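Local coordinates for TonB-dependent siderophore receptor (Pseudomonas aeruginosa 39016, PDB 5NEC), which probably takes up iron-loaded siderophores across the outer membrane, drawing energy from TonB, and is a candidate entry route for siderophore-drug conjugates, at residues 304-309 / 338-343; 231-236 / 280-285; 367-372 / 427-432; 106-111 / 149-154. One frame throughout, in Å; residues are numbered along the deposited sequence.

Contact 1 of 4, residues 304-309 / 338-343; sequences YGNSHQ and TTTTAV. With C8E ((hydroxyethyloxy)tri(ethyloxy)octane), chain C.
Y304 and T340 meet on one face of the sheet. The CG2 methyl of T340 lies 3.2 Å from OH of Y304 and also approaches CZ and CE1, obliquely to the ring. The Y304 side chain starts with CG anti to the backbone N (chi1 -176°), which lays the ring along its own strand, past G305, with its OH end leaning toward T340. The carbonyl O of T341 sits over one ring face, 3.8 Å from CD1. A342 adds a loose apolar touch through its CB methyl. Further along the same face, H308 ND1 and T338 OG1 are hydrogen-bonded at 3.2 Å. The hydroxyl lies at the ring edge, near its plane, and either group could be the donor. On the other face, S307 OG packs against T339 CB at 3.8 Å.

The backbones hold these side chains in place. They run antiparallel, at 170°. G305 and T341 form a hydrogen-bonded pair, with G305 N to T341 O at 2.8 Å. S307 and T339 form the next such pair, with S307 N to T339 O at 2.9 Å. A bound C8E detergent lies at the end of the contact near Y304 and A342. Its C8 is 3.8 Å from Y304 CB, which is consistent with a membrane-facing surface there.

Segments 304-309 and 338-343 belong to the hairpin of strands 296-316 and 327-354 in the barrel wall. Strand 276-291 bonds to Y304, N306 and H308 on one flank. Strand 357-379 lies on the other, where T339 touches E370 and S372. S307 and T339 also touch T114.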
loop_
_atom_site.group_PDB
_atom_site.type_symbol
_atom_site.label_atom_id
_atom_site.label_comp_id
_atom_site.label_asym_id
_atom_site.label_seq_id
_atom_site.Cartn_x
_atom_site.Cartn_y
_atom_site.Cartn_z
ATOM N N TYR A 304 5.602 3.479 -19.638
ATOM C CA TYR A 304 5.253 2.155 -20.115
ATOM C C TYR A 304 5.526 1.149 -18.980
ATOM O O TYR A 304 6.614 1.127 -18.403
ATOM C CB TYR A 304 6.035 1.772 -21.369
ATOM C CG TYR A 304 5.585 0.424 -21.905
ATOM C CD1 TYR A 304 4.536 0.335 -22.838
ATOM C CD2 TYR A 304 6.146 -0.766 -21.437
ATOM C CE1 TYR A 304 4.079 -0.894 -23.300
ATOM C CE2 TYR A 304 5.694 -1.993 -21.893
ATOM C CZ TYR A 304 4.670 -2.059 -22.824
ATOM O OH TYR A 304 4.238 -3.285 -23.259
ATOM N N GLY A 305 4.539 0.300 -18.698
ATOM C CA GLY A 305 4.629 -0.708 -17.642
ATOM C C GLY A 305 4.196 -2.072 -18.127
ATOM O O GLY A 305 3.375 -2.184 -19.009
ATOM N N ASN A 306 4.736 -3.112 -17.509
ATOM C CA ASN A 306 4.545 -4.488 -17.933
ATOM C C ASN A 306 4.667 -5.385 -16.692
ATOM O O ASN A 306 5.720 -5.392 -16.050
ATOM C CB ASN A 306 5.636 -4.801 -18.956
ATOM C CG ASN A 306 5.690 -6.257 -19.346
ATOM O OD1 ASN A 306 4.684 -6.964 -19.289
ATOM N ND2 ASN A 306 6.879 -6.732 -19.659
ATOM N N SER A 307 3.605 -6.117 -16.332
ATOM C CA SER A 307 3.649 -6.989 -15.143
ATOM C C SER A 307 3.064 -8.367 -15.401
ATOM O O SER A 307 2.046 -8.489 -16.048
ATOM C CB SER A 307 2.965 -6.339 -13.938
ATOM O OG SER A 307 1.580 -6.348 -14.114
ATOM N N HIS A 308 3.741 -9.394 -14.899
ATOM C CA HIS A 308 3.315 -10.769 -15.017
ATOM C C HIS A 308 3.134 -11.345 -13.602
ATOM O O HIS A 308 3.932 -11.075 -12.694
ATOM C CB HIS A 308 4.348 -11.578 -15.805
ATOM C CG HIS A 308 3.954 -13.008 -16.011
ATOM N ND1 HIS A 308 2.831 -13.382 -16.727
ATOM C CD2 HIS A 308 4.520 -14.159 -15.573
ATOM C CE1 HIS A 308 2.734 -14.699 -16.736
ATOM N NE2 HIS A 308 3.750 -15.195 -16.051
ATOM N N GLN A 309 2.075 -12.122 -13.417
ATOM C CA GLN A 309 1.841 -12.860 -12.188
ATOM C C GLN A 309 1.436 -14.287 -12.497
ATOM O O GLN A 309 0.583 -14.538 -13.340
ATOM C CB GLN A 309 0.756 -12.191 -11.379
ATOM C CG GLN A 309 1.248 -10.931 -10.728
ATOM C CD GLN A 309 0.142 -10.178 -10.043
ATOM O OE1 GLN A 309 -1.016 -10.255 -10.462
ATOM N NE2 GLN A 309 0.486 -9.432 -8.971
ATOM N N THR A 338 -1.233 -11.151 -17.123
ATOM C CA THR A 338 -0.272 -10.230 -17.751
ATOM C C THR A 338 -0.942 -8.907 -17.979
ATOM O O THR A 338 -2.064 -8.869 -18.456
ATOM C CB THR A 338 0.283 -10.737 -19.103
ATOM O OG1 THR A 338 0.968 -11.964 -18.890
ATOM C CG2 THR A 338 1.297 -9.744 -19.710
ATOM N N THR A 339 -0.256 -7.822 -17.650
ATOM C CA THR A 339 -0.807 -6.490 -17.833
ATOM C C THR A 339 0.234 -5.572 -18.459
ATOM O O THR A 339 1.404 -5.604 -18.100
ATOM C CB THR A 339 -1.318 -5.890 -16.499
ATOM O OG1 THR A 339 -2.314 -6.752 -15.945
ATOM C CG2 THR A 339 -1.970 -4.560 -16.708
ATOM N N THR A 340 -0.228 -4.751 -19.390
ATOM C CA THR A 340 0.568 -3.784 -20.111
ATOM C C THR A 340 -0.125 -2.458 -19.863
ATOM O O THR A 340 -1.349 -2.400 -19.905
ATOM C CB THR A 340 0.558 -4.174 -21.599
ATOM O OG1 THR A 340 1.315 -5.379 -21.762
ATOM C CG2 THR A 340 1.139 -3.100 -22.494
ATOM N N THR A 341 0.630 -1.410 -19.541
ATOM C CA THR A 341 0.057 -0.080 -19.309
ATOM C C THR A 341 0.907 0.954 -20.021
ATOM O O THR A 341 2.133 0.904 -19.950
ATOM C CB THR A 341 -0.021 0.261 -17.802
ATOM O OG1 THR A 341 -0.731 -0.774 -17.116
ATOM C CG2 THR A 341 -0.761 1.583 -17.558
ATOM N N ALA A 342 0.250 1.883 -20.699
ATOM C CA ALA A 342 0.927 2.973 -21.377
ATOM C C ALA A 342 0.214 4.272 -20.987
ATOM O O ALA A 342 -1.003 4.374 -21.180
ATOM C CB ALA A 342 0.886 2.749 -22.874
ATOM N N VAL A 343 0.944 5.240 -20.418
ATOM C CA VAL A 343 0.340 6.512 -19.973
ATOM C C VAL A 343 1.124 7.716 -20.501
ATOM O O VAL A 343 2.356 7.704 -20.516
ATOM C CB VAL A 343 0.259 6.603 -18.421
ATOM C CG1 VAL A 343 -0.574 7.801 -17.973
ATOM C CG2 VAL A 343 -0.340 5.331 -17.863
HETATM C C1 C8E C . -1.655 5.827 -25.377
HETATM C C2 C8E C . -0.538 6.377 -24.509
HETATM C C3 C8E C . 0.857 6.028 -25.047
HETATM C C4 C8E C . 1.973 6.339 -24.034
HETATM C C5 C8E C . 3.393 6.262 -24.623
HETATM C C6 C8E C . 4.402 5.556 -23.701
HETATM C C7 C8E C . 5.846 5.744 -24.177
HETATM C C8 C8E C . 6.859 4.880 -23.444
#

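Contact 2 of 4, residues 231-236 / 280-285; sequences HYHLES and RIDTST
H231 reaches two side chains across the strands with both ring nitrogens. ND1 shares a hydrogen bond with S284 OG at 2.7 Å, donor undecided. NE2 gives a nearly straight bond (172°) to D282 OD1 at 3.2 Å, on the anti lone pair of that oxygen. Y232 pairs its backbone with T283, and its ring edge meets I281 CG2, CE2 being 4.0 Å away.

H233 returns to D282: its ND1 donates to the same OD1 at 2.6 Å, from above the carboxylate plane. D282 sets CG beside its backbone N (chi1 -77°), bringing OD1 between both imidazoles, whose turning it probably limits. L234 exchanges backbone bonds with I281 and rests its CB on I281 CG2 at 3.8 Å. E235 lies alongside R280, the two flat groups almost parallel (3° apart). OE1 is 3.1 Å from R280 NE but over the guanidinium face, so the salt bridge rests on charge alone. The same OE1 accepts from H233 NE2 at 3.3 Å.

Y232, L234, I281 and T283 face inward, where plug residues N123, D113, T114 and Q117 lie. The polar row faces outward. The strands pair antiparallel, with inner and outer faces, as in the transmembrane beta-barrel of TonB-dependent receptors.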
loop_
_atom_site.group_PDB
_atom_site.type_symbol
_atom_site.label_atom_id
_atom_site.label_comp_id
_atom_site.label_asym_id
_atom_site.label_seq_id
_atom_site.Cartn_x
_atom_site.Cartn_y
_atom_site.Cartn_z
ATOM N N HIS A 231 14.073 3.382 -15.054
ATOM C CA HIS A 231 13.531 2.068 -15.204
ATOM C C HIS A 231 13.467 1.413 -13.829
ATOM O O HIS A 231 14.338 1.650 -12.988
ATOM C CB HIS A 231 14.328 1.220 -16.197
ATOM C CG HIS A 231 13.593 -0.012 -16.625
ATOM N ND1 HIS A 231 12.731 -0.024 -17.703
ATOM C CD2 HIS A 231 13.505 -1.239 -16.061
ATOM C CE1 HIS A 231 12.178 -1.222 -17.805
ATOM N NE2 HIS A 231 12.628 -1.974 -16.816
ATOM N N TYR A 232 12.405 0.627 -13.609
ATOM C CA TYR A 232 12.181 -0.118 -12.378
ATOM C C TYR A 232 11.896 -1.599 -12.703
ATOM O O TYR A 232 11.018 -1.924 -13.493
ATOM C CB TYR A 232 11.011 0.489 -11.592
ATOM C CG TYR A 232 10.733 -0.226 -10.288
ATOM C CD1 TYR A 232 11.480 0.048 -9.159
ATOM C CD2 TYR A 232 9.726 -1.195 -10.189
ATOM C CE1 TYR A 232 11.232 -0.596 -7.958
ATOM C CE2 TYR A 232 9.476 -1.853 -8.993
ATOM C CZ TYR A 232 10.227 -1.543 -7.879
ATOM O OH TYR A 232 10.012 -2.174 -6.677
ATOM N N HIS A 233 12.638 -2.493 -12.074
ATOM C CA HIS A 233 12.489 -3.905 -12.306
ATOM C C HIS A 233 12.496 -4.650 -10.980
ATOM O O HIS A 233 13.439 -4.487 -10.213
ATOM C CB HIS A 233 13.621 -4.422 -13.175
ATOM C CG HIS A 233 13.494 -5.873 -13.505
ATOM N ND1 HIS A 233 12.680 -6.327 -14.518
ATOM C CD2 HIS A 233 14.028 -6.975 -12.930
ATOM C CE1 HIS A 233 12.721 -7.645 -14.563
ATOM N NE2 HIS A 233 13.531 -8.063 -13.609
ATOM N N LEU A 234 11.452 -5.450 -10.724
ATOM C CA LEU A 234 11.400 -6.344 -9.569
ATOM C C LEU A 234 10.853 -7.707 -9.978
ATOM O O LEU A 234 9.839 -7.802 -10.672
ATOM C CB LEU A 234 10.521 -5.752 -8.459
ATOM C CG LEU A 234 10.597 -6.494 -7.105
ATOM C CD1 LEU A 234 11.848 -6.099 -6.334
ATOM C CD2 LEU A 234 9.370 -6.208 -6.270
ATOM N N GLU A 235 11.522 -8.752 -9.512
ATOM C CA GLU A 235 11.169 -10.135 -9.790
ATOM C C GLU A 235 11.056 -10.852 -8.460
ATOM O O GLU A 235 11.908 -10.660 -7.596
ATOM C CB GLU A 235 12.281 -10.769 -10.610
ATOM C CG GLU A 235 11.892 -12.043 -11.354
ATOM C CD GLU A 235 12.643 -12.148 -12.656
ATOM O OE1 GLU A 235 12.506 -11.183 -13.467
ATOM O OE2 GLU A 235 13.364 -13.150 -12.868
ATOM N N SER A 236 10.014 -11.653 -8.267
ATOM C CA SER A 236 9.869 -12.381 -7.016
ATOM C C SER A 236 9.373 -13.791 -7.197
ATOM O O SER A 236 8.745 -14.107 -8.179
ATOM C CB SER A 236 9.009 -11.606 -6.023
ATOM O OG SER A 236 7.695 -11.507 -6.452
ATOM N N ARG A 280 6.814 -10.548 -11.883
ATOM C CA ARG A 280 7.789 -9.733 -12.568
ATOM C C ARG A 280 7.110 -8.411 -12.833
ATOM O O ARG A 280 5.996 -8.410 -13.343
ATOM C CB ARG A 280 8.196 -10.391 -13.878
ATOM C CG ARG A 280 9.350 -9.682 -14.572
ATOM C CD ARG A 280 9.760 -10.373 -15.879
ATOM N NE ARG A 280 10.349 -11.700 -15.622
ATOM C CZ ARG A 280 11.113 -12.411 -16.461
ATOM N NH1 ARG A 280 11.438 -11.955 -17.679
ATOM N NH2 ARG A 280 11.579 -13.598 -16.055
ATOM N N ILE A 281 7.749 -7.298 -12.462
ATOM C CA ILE A 281 7.285 -5.981 -12.888
ATOM C C ILE A 281 8.426 -5.209 -13.565
ATOM O O ILE A 281 9.560 -5.246 -13.109
ATOM C CB ILE A 281 6.610 -5.149 -11.773
ATOM C CG1 ILE A 281 6.228 -3.774 -12.334
ATOM C CG2 ILE A 281 7.507 -5.009 -10.572
ATOM C CD1 ILE A 281 5.074 -3.104 -11.628
ATOM N N ASP A 282 8.102 -4.564 -14.691
ATOM C CA ASP A 282 8.989 -3.663 -15.433
ATOM C C ASP A 282 8.258 -2.349 -15.675
ATOM O O ASP A 282 7.130 -2.364 -16.157
ATOM C CB ASP A 282 9.350 -4.268 -16.770
ATOM C CG ASP A 282 10.391 -5.331 -16.651
ATOM O OD1 ASP A 282 11.551 -4.950 -16.410
ATOM O OD2 ASP A 282 10.077 -6.548 -16.778
ATOM N N THR A 283 8.885 -1.226 -15.339
ATOM C CA THR A 283 8.292 0.097 -15.537
ATOM C C THR A 283 9.368 1.087 -16.026
ATOM O O THR A 283 10.431 1.222 -15.413
ATOM C CB THR A 283 7.628 0.572 -14.238
ATOM O OG1 THR A 283 6.562 -0.317 -13.944
ATOM C CG2 THR A 283 7.019 1.950 -14.362
ATOM N N SER A 284 9.088 1.732 -17.157
ATOM C CA SER A 284 9.947 2.741 -17.747
ATOM C C SER A 284 9.204 4.044 -17.646
ATOM O O SER A 284 8.032 4.088 -17.986
ATOM C CB SER A 284 10.210 2.432 -19.211
ATOM O OG SER A 284 11.084 1.332 -19.338
ATOM N N THR A 285 9.874 5.099 -17.177
ATOM C CA THR A 285 9.251 6.415 -17.051
ATOM C C THR A 285 10.183 7.455 -17.669
ATOM O O THR A 285 11.387 7.427 -17.420
ATOM C CB THR A 285 8.954 6.764 -15.569
ATOM O OG1 THR A 285 8.182 5.718 -14.982
ATOM C CG2 THR A 285 8.156 8.048 -15.450
#

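Contact 3 of 4, residues 367-372 / 427-432; sequences FSREDS and NTVGTT
Segments 367-372 and 427-432 run antiparallel at 170°, their axes 4.7 Å apart at the closest, with hydrogen-bonded pairs S368-T432, E370-G430 and S372-T428. G430 N gives E370 O a nearly linear bond of 2.7 Å.

Among the side chains, R369 and V429 meet across the strands. The arginine is extended from CG to NE, and V429 CG1 lies over one face of its guanidinium, 3.7 Å from NH2. V429 puts this methyl anti to its backbone N (chi1 175°). The other methyl, CG2, lies 3.8 Å from D371 OD1. D371 runs alongside V429 and points the same way. Its OD1 also forms a salt bridge with R369 NH1 at 2.6 Å, within the one strand. The valine therefore packs against both members of an ion pair.

S372 and T428 share the opposite face. S372 OG packs on T428 CB at 3.6 Å. A water joins the two hydroxyls, 2.9 Å from S372 OG and 2.7 Å from T428 OG1.

Strand 327-354 flanks this pair through S368, E370, D371 and S372. Strand 447-464 lies beyond T428 and T432. Six backbone hydrogen bonds satisfy the peptide groups of the three pairs. The R369-D371 bridge probably offsets charge on the outer face, where a bound C8E lies near R369, while water links the hydroxyls of S372 and T428.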
loop_
_atom_site.group_PDB
_atom_site.type_symbol
_atom_site.label_atom_id
_atom_site.label_comp_id
_atom_site.label_asym_id
_atom_site.label_seq_id
_atom_site.Cartn_x
_atom_site.Cartn_y
_atom_site.Cartn_z
ATOM N N PHE A 367 -3.727 10.593 -21.042
ATOM C CA PHE A 367 -4.191 9.540 -21.947
ATOM C C PHE A 367 -3.545 8.243 -21.517
ATOM O O PHE A 367 -2.344 8.219 -21.270
ATOM C CB PHE A 367 -3.771 9.826 -23.400
ATOM C CG PHE A 367 -4.216 11.165 -23.924
ATOM C CD1 PHE A 367 -5.436 11.301 -24.574
ATOM C CD2 PHE A 367 -3.411 12.294 -23.774
ATOM C CE1 PHE A 367 -5.855 12.536 -25.073
ATOM C CE2 PHE A 367 -3.822 13.538 -24.261
ATOM C CZ PHE A 367 -5.043 13.654 -24.918
ATOM N N SER A 368 -4.310 7.160 -21.432
ATOM C CA SER A 368 -3.708 5.852 -21.130
ATOM C C SER A 368 -4.393 4.669 -21.780
ATOM O O SER A 368 -5.512 4.769 -22.248
ATOM C CB SER A 368 -3.636 5.626 -19.630
ATOM O OG SER A 368 -4.936 5.466 -19.112
ATOM N N ARG A 369 -3.688 3.549 -21.802
ATOM C CA ARG A 369 -4.166 2.309 -22.397
ATOM C C ARG A 369 -3.711 1.158 -21.515
ATOM O O ARG A 369 -2.516 1.020 -21.297
ATOM C CB ARG A 369 -3.590 2.161 -23.793
ATOM C CG ARG A 369 -4.110 0.965 -24.562
ATOM C CD ARG A 369 -3.679 1.042 -26.017
ATOM N NE ARG A 369 -4.249 -0.034 -26.826
ATOM C CZ ARG A 369 -3.820 -1.301 -26.834
ATOM N NH1 ARG A 369 -2.797 -1.698 -26.062
ATOM N NH2 ARG A 369 -4.425 -2.194 -27.616
ATOM N N GLU A 370 -4.648 0.369 -20.986
ATOM C CA GLU A 370 -4.306 -0.858 -20.262
ATOM C C GLU A 370 -4.777 -2.093 -21.031
ATOM O O GLU A 370 -5.926 -2.161 -21.431
ATOM C CB GLU A 370 -4.877 -0.877 -18.838
ATOM C CG GLU A 370 -4.786 -2.270 -18.181
ATOM C CD GLU A 370 -4.576 -2.279 -16.671
ATOM O OE1 GLU A 370 -5.348 -2.977 -15.957
ATOM O OE2 GLU A 370 -3.613 -1.629 -16.196
ATOM N N ASP A 371 -3.862 -3.047 -21.228
ATOM C CA ASP A 371 -4.117 -4.390 -21.771
ATOM C C ASP A 371 -4.023 -5.351 -20.610
ATOM O O ASP A 371 -2.998 -5.369 -19.946
ATOM C CB ASP A 371 -2.996 -4.825 -22.726
ATOM C CG ASP A 371 -3.336 -4.636 -24.169
ATOM O OD1 ASP A 371 -3.816 -3.519 -24.513
ATOM O OD2 ASP A 371 -3.090 -5.597 -24.965
ATOM N N SER A 372 -5.030 -6.170 -20.366
ATOM C CA SER A 372 -4.856 -7.239 -19.387
ATOM C C SER A 372 -5.308 -8.572 -19.954
ATOM O O SER A 372 -6.242 -8.641 -20.743
ATOM C CB SER A 372 -5.535 -6.913 -18.059
ATOM O OG SER A 372 -6.918 -7.014 -18.164
ATOM N N ASN A 427 -9.431 -11.307 -21.978
ATOM C CA ASN A 427 -8.534 -10.276 -22.476
ATOM C C ASN A 427 -9.267 -8.955 -22.539
ATOM O O ASN A 427 -10.276 -8.851 -23.214
ATOM C CB ASN A 427 -8.056 -10.608 -23.883
ATOM C CG ASN A 427 -7.145 -11.814 -23.929
ATOM O OD1 ASN A 427 -6.536 -12.217 -22.932
ATOM N ND2 ASN A 427 -7.057 -12.414 -25.102
ATOM N N THR A 428 -8.742 -7.942 -21.873
ATOM C CA THR A 428 -9.395 -6.656 -21.774
ATOM C C THR A 428 -8.478 -5.530 -22.261
ATOM O O THR A 428 -7.310 -5.479 -21.882
ATOM C CB THR A 428 -9.787 -6.377 -20.311
ATOM O OG1 THR A 428 -10.453 -7.530 -19.760
ATOM C CG2 THR A 428 -10.693 -5.138 -20.216
ATOM N N VAL A 429 -9.015 -4.640 -23.096
ATOM C CA VAL A 429 -8.297 -3.455 -23.558
ATOM C C VAL A 429 -9.061 -2.216 -23.082
ATOM O O VAL A 429 -10.209 -2.017 -23.480
ATOM C CB VAL A 429 -8.151 -3.451 -25.094
ATOM C CG1 VAL A 429 -7.507 -2.153 -25.580
ATOM C CG2 VAL A 429 -7.337 -4.665 -25.544
ATOM N N GLY A 430 -8.419 -1.400 -22.238
ATOM C CA GLY A 430 -9.015 -0.158 -21.675
ATOM C C GLY A 430 -8.318 1.117 -22.137
ATOM O O GLY A 430 -7.110 1.140 -22.254
ATOM N N THR A 431 -9.098 2.160 -22.413
ATOM C CA THR A 431 -8.600 3.489 -22.804
ATOM C C THR A 431 -9.147 4.490 -21.802
ATOM O O THR A 431 -10.309 4.377 -21.403
ATOM C CB THR A 431 -9.096 3.878 -24.213
ATOM O OG1 THR A 431 -8.373 3.131 -25.180
ATOM C CG2 THR A 431 -8.907 5.363 -24.530
ATOM N N THR A 432 -8.317 5.450 -21.386
ATOM C CA THR A 432 -8.780 6.580 -20.580
ATOM C C THR A 432 -8.295 7.897 -21.190
ATOM O O THR A 432 -7.211 7.968 -21.745
ATOM C CB THR A 432 -8.281 6.518 -19.120
ATOM O OG1 THR A 432 -6.860 6.572 -19.118
ATOM C CG2 THR A 432 -8.749 5.287 -18.389
HETATM O O HOH W 1 -8.823 -9.189 -18.395
#

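Contact 4 of 4, residues 106-111 / 149-154; sequences TYVDGV and LVSKQA
D109 reaches S151 with both carboxylate oxygens. From CB the side chain leaves with CG anti to its own carbonyl carbon (chi1 -58°), and its end comes near segment 149-154. CG stands 3.6 Å from S151 N. OD1 accepts a hydrogen bond from S151 N at 3.1 Å, on the syn side and 27° out of the carboxylate plane. It also lies 3.5 Å from V150 CA and close to V150 CG1. OD2 accepts from S151 OG at 2.8 Å, again on the syn side. A weak bond of 3.4 Å joins S151 N to D109 OD2. The serine is thus held by both its amide and its hydroxyl, which should limit rotation of the carboxylate.

This is a parallel pairing in the small mixed sheet of the plug domain, which sits within the barrel in this receptor family. The backbones join through L149 N to Y107 O, 2.8 Å, and D109 N to L149 O, 2.9 Å. A type I' turn from V108 to V111 then takes the chain back antiparallel.

V108 CG1 lies 3.4 Å from S151 OG. L149 packs on L124 of the next strand. V108 O accepts from R303 of the barrel wall, and K152 forms a salt bridge with D177.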
loop_
_atom_site.group_PDB
_atom_site.type_symbol
_atom_site.label_atom_id
_atom_site.label_comp_id
_atom_site.label_asym_id
_atom_site.label_seq_id
_atom_site.Cartn_x
_atom_site.Cartn_y
_atom_site.Cartn_z
ATOM N N THR A 106 -3.413 3.626 -6.263
ATOM C CA THR A 106 -2.001 3.605 -5.912
ATOM C C THR A 106 -1.207 4.197 -7.077
ATOM O O THR A 106 -1.326 3.772 -8.215
ATOM C CB THR A 106 -1.521 2.192 -5.518
ATOM O OG1 THR A 106 -2.240 1.771 -4.357
ATOM C CG2 THR A 106 -0.032 2.188 -5.186
ATOM N N TYR A 107 -0.412 5.202 -6.746
ATOM C CA TYR A 107 0.314 6.004 -7.703
ATOM C C TYR A 107 1.805 5.888 -7.402
ATOM O O TYR A 107 2.195 5.727 -6.244
ATOM C CB TYR A 107 -0.172 7.458 -7.610
ATOM C CG TYR A 107 -1.631 7.593 -7.999
ATOM C CD1 TYR A 107 -1.994 7.815 -9.324
ATOM C CD2 TYR A 107 -2.653 7.473 -7.051
ATOM C CE1 TYR A 107 -3.321 7.922 -9.702
ATOM C CE2 TYR A 107 -3.989 7.581 -7.420
ATOM C CZ TYR A 107 -4.306 7.802 -8.752
ATOM O OH TYR A 107 -5.604 7.922 -9.159
ATOM N N VAL A 108 2.618 5.909 -8.457
ATOM C CA VAL A 108 4.061 6.075 -8.338
ATOM C C VAL A 108 4.388 7.395 -9.025
ATOM O O VAL A 108 4.188 7.532 -10.240
ATOM C CB VAL A 108 4.841 4.901 -8.969
ATOM C CG1 VAL A 108 6.338 5.197 -8.986
ATOM C CG2 VAL A 108 4.543 3.601 -8.216
ATOM N N ASP A 109 4.855 8.369 -8.238
ATOM C CA ASP A 109 5.113 9.727 -8.722
ATOM C C ASP A 109 3.937 10.302 -9.511
ATOM O O ASP A 109 4.075 10.691 -10.658
ATOM C CB ASP A 109 6.387 9.764 -9.563
ATOM C CG ASP A 109 7.597 9.283 -8.795
ATOM O OD1 ASP A 109 7.986 9.956 -7.817
ATOM O OD2 ASP A 109 8.161 8.221 -9.155
ATOM N N GLY A 110 2.768 10.293 -8.888
ATOM C CA GLY A 110 1.560 10.880 -9.452
ATOM C C GLY A 110 0.996 10.253 -10.718
ATOM O O GLY A 110 0.182 10.876 -11.388
ATOM N N VAL A 111 1.411 9.034 -11.058
ATOM C CA VAL A 111 0.887 8.342 -12.241
ATOM C C VAL A 111 0.439 6.953 -11.826
ATOM O O VAL A 111 1.066 6.355 -10.955
ATOM C CB VAL A 111 1.962 8.256 -13.348
ATOM C CG1 VAL A 111 1.432 7.508 -14.582
ATOM C CG2 VAL A 111 2.469 9.650 -13.696
ATOM N N LEU A 149 3.439 6.968 -4.053
ATOM C CA LEU A 149 4.766 6.466 -3.758
ATOM C C LEU A 149 5.810 7.270 -4.531
ATOM O O LEU A 149 5.851 7.193 -5.761
ATOM C CB LEU A 149 4.853 4.984 -4.139
ATOM C CG LEU A 149 3.740 4.065 -3.653
ATOM C CD1 LEU A 149 4.154 2.632 -3.930
ATOM C CD2 LEU A 149 3.423 4.272 -2.182
ATOM N N VAL A 150 6.646 8.021 -3.819
ATOM C CA VAL A 150 7.649 8.879 -4.455
ATOM C C VAL A 150 8.949 8.081 -4.697
ATOM O O VAL A 150 9.576 7.616 -3.747
ATOM C CB VAL A 150 7.929 10.143 -3.585
ATOM C CG1 VAL A 150 8.851 11.126 -4.305
ATOM C CG2 VAL A 150 6.615 10.832 -3.195
ATOM N N SER A 151 9.335 7.910 -5.964
ATOM C CA SER A 151 10.558 7.176 -6.339
ATOM C C SER A 151 11.819 7.947 -6.037
ATOM O O SER A 151 11.858 9.162 -6.208
ATOM C CB SER A 151 10.613 6.917 -7.840
ATOM O OG SER A 151 9.598 6.048 -8.248
ATOM N N LYS A 152 12.864 7.233 -5.647
ATOM C CA LYS A 152 14.219 7.779 -5.660
ATOM C C LYS A 152 14.606 8.075 -7.114
ATOM O O LYS A 152 14.458 7.206 -7.962
ATOM C CB LYS A 152 15.197 6.774 -5.073
ATOM C CG LYS A 152 15.051 6.595 -3.582
ATOM C CD LYS A 152 15.937 5.448 -3.143
ATOM C CE LYS A 152 15.740 5.116 -1.684
ATOM N NZ LYS A 152 16.778 4.113 -1.326
ATOM N N GLN A 153 15.043 9.308 -7.386
ATOM C CA GLN A 153 15.512 9.742 -8.711
ATOM C C GLN A 153 16.974 10.163 -8.611
ATOM O O GLN A 153 17.441 10.581 -7.543
ATOM C CB GLN A 153 14.703 10.951 -9.237
ATOM C CG GLN A 153 13.239 10.689 -9.560
ATOM C CD GLN A 153 13.021 9.717 -10.725
ATOM O OE1 GLN A 153 13.814 9.654 -11.667
ATOM N NE2 GLN A 153 11.944 8.954 -10.654
ATOM N N ALA A 154 17.681 10.062 -9.735
ATOM C CA ALA A 154 19.026 10.628 -9.846
ATOM C C ALA A 154 18.913 12.128 -9.695
ATOM O O ALA A 154 17.960 12.735 -10.195
ATOM C CB ALA A 154 19.670 10.269 -11.175
#

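Contacts 1, 2 and 3 lie in one run of the barrel wall. Strands 225-238, 276-291, 296-316, 327-354, 357-379 and 426-444 follow in order around it. Contact 1 is the middle member: its centre is 9 Å from that of contact 2 and 10 Å from that of contact 3. Backbone bonds link it to both, for instance N306 N to D282 O and T340 N to D371 O. Contacts 2 and 3 do not touch. Contact 4 belongs to the plug and comes first in sequence. Its centre is about 16 Å from that of contact 1, which it meets where V111 packs on V343. The plug is thus packed inside this wall, where it probably blocks the channel until transport.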